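Local coordinates for hypoxanthine-guanine phosphoribosyltransferase (Thermus thermophilus, PDB 3ACD), which probably catalyses the magnesium-dependent, reversible transfer of a phosphoribosyl group from 5-phospho-alpha-D-ribose 1-diphosphate to hypoxanthine or guanine, giving IMP or GMP, at residues Lys20-Arg32 / Ile50-Pro62. Residues are numbered along the deposited sequence; the frame is centred on the assembly and turned at random.
Sequences KKRVEELGGEIAR and IFMADLVRAIPLP
An apolar contact of one helix with another, and with the turn and loop that follow it, packs V23, L26, G27, I30 and A31 of helix 16-33 against helix 49-56 and its continuation, beside the parallel sheet of the type I phosphoribosyltransferase fold. The axes of 20-32 and 50-56 come within 9.0 Å of each other at closest approach, inclined by 58°. L55 is the knob, set in a hole formed by V23, L26, G27 and I30: CG stands anti to the backbone N (chi1 -178°), which carries the branch toward helix 16-33, and CD1 lies 3.7 Å from G27 N. V23 forks over the other helix, CG1 lying 3.6 Å from L55 N and CG2 meeting the F51 ring at its edge. L26 CD1 reaches the same edge, 4.1 Å from F51 CZ.

Past the helix end, the type I turn V56-I59 brings A58 O to 3.3 Å from G27 CA in a bent CA-H...O contact; a side chain at G27 would collide with this carbonyl. I59 follows, its CD1 3.8 Å from I30 CG2 and its CG1 against G27 CA. Cut back to an alanine, I59 would probably open a gap beside G27 and take from I30 the contact on its CG2 side. Farther along, P60 CD meets A31 CB, and L61 CD1 lies 3.6 Å from A31 CA. D54 OD2 bonds Y159 OH and R57 of the second subunit, while OD1 has a weak bond from R57 of its own chain. No hydrogen bond joins the two segments, and the oxygens of G27 and A58 lie close without bonding, so the fit is apolar and steric.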
loop_
_atom_site.group_PDB
_atom_site.type_symbol
_atom_site.label_atom_id
_atom_site.label_comp_id
_atom_site.label_asym_id
_atom_site.label_seq_id
_atom_site.Cartn_x
_atom_site.Cartn_y
_atom_site.Cartn_z
ATOM N N LYS A 20 -15.063 3.604 -1.306
ATOM C CA LYS A 20 -14.487 4.932 -1.125
ATOM C C LYS A 20 -15.215 5.716 -0.039
ATOM O O LYS A 20 -14.587 6.305 0.843
ATOM C CB LYS A 20 -14.528 5.717 -2.440
ATOM C CG LYS A 20 -13.952 7.126 -2.322
ATOM C CD LYS A 20 -14.001 7.877 -3.650
ATOM C CE LYS A 20 -13.480 9.302 -3.487
ATOM N NZ LYS A 20 -13.619 10.102 -4.736
ATOM N N LYS A 21 -16.543 5.721 -0.104
ATOM C CA LYS A 21 -17.350 6.434 0.876
ATOM C C LYS A 21 -17.167 5.892 2.290
ATOM O O LYS A 21 -17.030 6.660 3.237
ATOM C CB LYS A 21 -18.835 6.364 0.499
ATOM C CG LYS A 21 -19.269 7.370 -0.554
ATOM C CD LYS A 21 -19.162 8.794 -0.025
ATOM C CE LYS A 21 -19.623 9.815 -1.057
ATOM N NZ LYS A 21 -21.051 9.633 -1.442
ATOM N N ARG A 22 -17.165 4.573 2.431
ATOM C CA ARG A 22 -17.004 3.963 3.746
ATOM C C ARG A 22 -15.627 4.245 4.344
ATOM O O ARG A 22 -15.503 4.565 5.530
ATOM C CB ARG A 22 -17.238 2.452 3.657
ATOM C CG ARG A 22 -17.229 1.743 5.006
ATOM C CD ARG A 22 -18.219 2.382 5.973
ATOM N NE ARG A 22 -18.178 1.762 7.295
ATOM C CZ ARG A 22 -18.490 2.392 8.421
ATOM N NH1 ARG A 22 -18.869 3.663 8.384
ATOM N NH2 ARG A 22 -18.414 1.759 9.586
ATOM N N VAL A 23 -14.589 4.124 3.526
ATOM C CA VAL A 23 -13.234 4.377 3.995
ATOM C C VAL A 23 -13.092 5.823 4.455
ATOM O O VAL A 23 -12.447 6.101 5.464
ATOM C CB VAL A 23 -12.206 4.053 2.885
ATOM C CG1 VAL A 23 -10.803 4.478 3.315
ATOM C CG2 VAL A 23 -12.230 2.561 2.597
ATOM N N GLU A 24 -13.705 6.749 3.722
ATOM C CA GLU A 24 -13.640 8.152 4.104
ATOM C C GLU A 24 -14.340 8.349 5.443
ATOM O O GLU A 24 -13.899 9.151 6.269
ATOM C CB GLU A 24 -14.293 9.031 3.037
ATOM C CG GLU A 24 -13.614 8.932 1.680
ATOM C CD GLU A 24 -14.263 9.813 0.636
ATOM O OE1 GLU A 24 -15.509 9.867 0.592
ATOM O OE2 GLU A 24 -13.527 10.439 -0.151
ATOM N N GLU A 25 -15.427 7.613 5.655
ATOM C CA GLU A 25 -16.174 7.698 6.907
ATOM C C GLU A 25 -15.303 7.181 8.048
ATOM O O GLU A 25 -15.230 7.793 9.114
ATOM C CB GLU A 25 -17.466 6.872 6.828
ATOM C CG GLU A 25 -18.392 7.263 5.674
ATOM C CD GLU A 25 -19.718 6.509 5.682
ATOM O OE1 GLU A 25 -19.727 5.304 6.009
ATOM O OE2 GLU A 25 -20.754 7.123 5.345
ATOM N N LEU A 26 -14.638 6.049 7.825
ATOM C CA LEU A 26 -13.771 5.470 8.847
ATOM C C LEU A 26 -12.622 6.415 9.176
ATOM O O LEU A 26 -12.273 6.599 10.344
ATOM C CB LEU A 26 -13.215 4.115 8.384
ATOM C CG LEU A 26 -14.216 2.956 8.269
ATOM C CD1 LEU A 26 -13.491 1.681 7.841
ATOM C CD2 LEU A 26 -14.905 2.742 9.610
ATOM N N GLY A 27 -12.034 7.013 8.145
ATOM C CA GLY A 27 -10.941 7.939 8.369
ATOM C C GLY A 27 -11.408 9.114 9.212
ATOM O O GLY A 27 -10.693 9.580 10.099
ATOM N N GLY A 28 -12.615 9.592 8.931
ATOM C CA GLY A 28 -13.162 10.707 9.684
ATOM C C GLY A 28 -13.368 10.344 11.142
ATOM O O GLY A 28 -13.075 11.147 12.032
ATOM N N GLU A 29 -13.874 9.138 11.392
ATOM C CA GLU A 29 -14.105 8.677 12.757
ATOM C C GLU A 29 -12.783 8.599 13.510
ATOM O O GLU A 29 -12.683 9.029 14.660
ATOM C CB GLU A 29 -14.761 7.291 12.771
ATOM C CG GLU A 29 -16.085 7.185 12.033
ATOM C CD GLU A 29 -16.790 5.861 12.291
ATOM O OE1 GLU A 29 -16.126 4.805 12.222
ATOM O OE2 GLU A 29 -18.009 5.873 12.556
ATOM N N ILE A 30 -11.767 8.039 12.860
ATOM C CA ILE A 30 -10.456 7.908 13.481
ATOM C C ILE A 30 -9.878 9.279 13.822
ATOM O O ILE A 30 -9.360 9.486 14.917
ATOM C CB ILE A 30 -9.479 7.142 12.549
ATOM C CG1 ILE A 30 -9.914 5.677 12.451
ATOM C CG2 ILE A 30 -8.050 7.244 13.077
ATOM C CD1 ILE A 30 -9.160 4.859 11.422
ATOM N N ALA A 31 -9.980 10.214 12.883
ATOM C CA ALA A 31 -9.459 11.562 13.091
ATOM C C ALA A 31 -10.121 12.204 14.309
ATOM O O ALA A 31 -9.463 12.867 15.111
ATOM C CB ALA A 31 -9.700 12.409 11.848
ATOM N N ARG A 32 -11.425 11.992 14.442
ATOM C CA ARG A 32 -12.180 12.539 15.566
ATOM C C ARG A 32 -11.789 11.855 16.872
ATOM O O ARG A 32 -11.521 12.521 17.873
ATOM C CB ARG A 32 -13.683 12.361 15.335
ATOM C CG ARG A 32 -14.538 12.788 16.520
ATOM C CD ARG A 32 -16.005 12.443 16.320
ATOM N NE ARG A 32 -16.593 13.152 15.187
ATOM C CZ ARG A 32 -17.878 13.083 14.850
ATOM N NH1 ARG A 32 -18.712 12.335 15.560
ATOM N NH2 ARG A 32 -18.328 13.760 13.802
ATOM N N ILE A 50 -4.083 -1.624 0.099
ATOM C CA ILE A 50 -4.898 -0.642 -0.615
ATOM C C ILE A 50 -5.838 0.052 0.374
ATOM O O ILE A 50 -6.013 1.275 0.331
ATOM C CB ILE A 50 -5.676 -1.310 -1.787
ATOM C CG1 ILE A 50 -4.660 -1.823 -2.820
ATOM C CG2 ILE A 50 -6.634 -0.310 -2.431
ATOM C CD1 ILE A 50 -5.251 -2.322 -4.133
ATOM N N PHE A 51 -6.433 -0.727 1.273
ATOM C CA PHE A 51 -7.304 -0.183 2.310
ATOM C C PHE A 51 -6.471 0.831 3.104
ATOM O O PHE A 51 -6.922 1.939 3.402
ATOM C CB PHE A 51 -7.782 -1.324 3.216
ATOM C CG PHE A 51 -8.544 -0.877 4.438
ATOM C CD1 PHE A 51 -9.530 0.099 4.353
ATOM C CD2 PHE A 51 -8.315 -1.489 5.669
ATOM C CE1 PHE A 51 -10.284 0.458 5.478
ATOM C CE2 PHE A 51 -9.061 -1.138 6.798
ATOM C CZ PHE A 51 -10.050 -0.162 6.699
ATOM N N MET A 52 -5.242 0.445 3.433
ATOM C CA MET A 52 -4.328 1.316 4.170
ATOM C C MET A 52 -4.066 2.615 3.397
ATOM O O MET A 52 -4.172 3.715 3.951
ATOM C CB MET A 52 -3.000 0.588 4.405
ATOM C CG MET A 52 -1.941 1.420 5.115
ATOM S SD MET A 52 -2.137 1.478 6.910
ATOM C CE MET A 52 -0.478 2.033 7.398
ATOM N N ALA A 53 -3.719 2.487 2.118
ATOM C CA ALA A 53 -3.434 3.655 1.286
ATOM C C ALA A 53 -4.597 4.643 1.247
ATOM O O ALA A 53 -4.392 5.853 1.345
ATOM C CB ALA A 53 -3.078 3.214 -0.139
ATOM N N ASP A 54 -5.817 4.136 1.106
ATOM C CA ASP A 54 -6.981 5.018 1.057
ATOM C C ASP A 54 -7.349 5.564 2.433
ATOM O O ASP A 54 -7.695 6.738 2.572
ATOM C CB ASP A 54 -8.185 4.282 0.463
ATOM C CG ASP A 54 -8.000 3.946 -1.003
ATOM O OD1 ASP A 54 -6.988 4.379 -1.592
ATOM O OD2 ASP A 54 -8.867 3.249 -1.568
ATOM N N LEU A 55 -7.263 4.712 3.449
ATOM C CA LEU A 55 -7.600 5.105 4.813
ATOM C C LEU A 55 -6.723 6.228 5.371
ATOM O O LEU A 55 -7.243 7.208 5.909
ATOM C CB LEU A 55 -7.521 3.891 5.754
ATOM C CG LEU A 55 -7.891 4.152 7.221
ATOM C CD1 LEU A 55 -9.353 4.553 7.313
ATOM C CD2 LEU A 55 -7.638 2.906 8.064
ATOM N N VAL A 56 -5.401 6.102 5.254
ATOM C CA VAL A 56 -4.529 7.134 5.801
ATOM C C VAL A 56 -4.751 8.498 5.152
ATOM O O VAL A 56 -4.642 9.529 5.817
ATOM C CB VAL A 56 -3.025 6.738 5.710
ATOM C CG1 VAL A 56 -2.789 5.449 6.494
ATOM C CG2 VAL A 56 -2.586 6.585 4.257
ATOM N N ARG A 57 -5.089 8.505 3.868
ATOM C CA ARG A 57 -5.336 9.758 3.168
ATOM C C ARG A 57 -6.644 10.407 3.609
ATOM O O ARG A 57 -6.968 11.516 3.179
ATOM C CB ARG A 57 -5.342 9.531 1.656
ATOM C CG ARG A 57 -3.941 9.370 1.078
ATOM C CD ARG A 57 -3.970 9.148 -0.421
ATOM N NE ARG A 57 -4.404 7.799 -0.779
ATOM C CZ ARG A 57 -4.415 7.337 -2.025
ATOM N NH1 ARG A 57 -4.019 8.124 -3.019
ATOM N NH2 ARG A 57 -4.806 6.090 -2.282
ATOM N N ALA A 58 -7.387 9.712 4.470
ATOM C CA ALA A 58 -8.651 10.235 4.991
ATOM C C ALA A 58 -8.527 10.512 6.490
ATOM O O ALA A 58 -9.527 10.698 7.182
ATOM C CB ALA A 58 -9.781 9.245 4.731
ATOM N N ILE A 59 -7.294 10.537 6.989
ATOM C CA ILE A 59 -7.044 10.811 8.399
ATOM C C ILE A 59 -6.125 12.027 8.524
ATOM O O ILE A 59 -4.898 11.898 8.517
ATOM C CB ILE A 59 -6.365 9.621 9.108
ATOM C CG1 ILE A 59 -7.248 8.375 9.010
ATOM C CG2 ILE A 59 -6.120 9.964 10.577
ATOM C CD1 ILE A 59 -6.582 7.121 9.545
ATOM N N PRO A 60 -6.711 13.227 8.627
ATOM C CA PRO A 60 -5.913 14.449 8.751
ATOM C C PRO A 60 -5.363 14.659 10.160
ATOM O O PRO A 60 -5.825 15.528 10.901
ATOM C CB PRO A 60 -6.892 15.541 8.325
ATOM C CG PRO A 60 -8.196 15.015 8.812
ATOM C CD PRO A 60 -8.137 13.550 8.430
ATOM N N LEU A 61 -4.369 13.846 10.509
ATOM C CA LEU A 61 -3.696 13.899 11.804
ATOM C C LEU A 61 -2.236 13.531 11.584
ATOM O O LEU A 61 -1.899 12.895 10.586
ATOM C CB LEU A 61 -4.287 12.871 12.773
ATOM C CG LEU A 61 -5.676 13.057 13.378
ATOM C CD1 LEU A 61 -6.035 11.814 14.190
ATOM C CD2 LEU A 61 -5.688 14.293 14.261
ATOM N N PRO A 62 -1.345 13.943 12.501
ATOM C CA PRO A 62 0.063 13.583 12.322
ATOM C C PRO A 62 0.128 12.120 12.741
ATOM O O PRO A 62 -0.386 11.751 13.798
ATOM C CB PRO A 62 0.779 14.505 13.302
ATOM C CG PRO A 62 -0.214 14.614 14.426
ATOM C CD PRO A 62 -1.525 14.801 13.687
#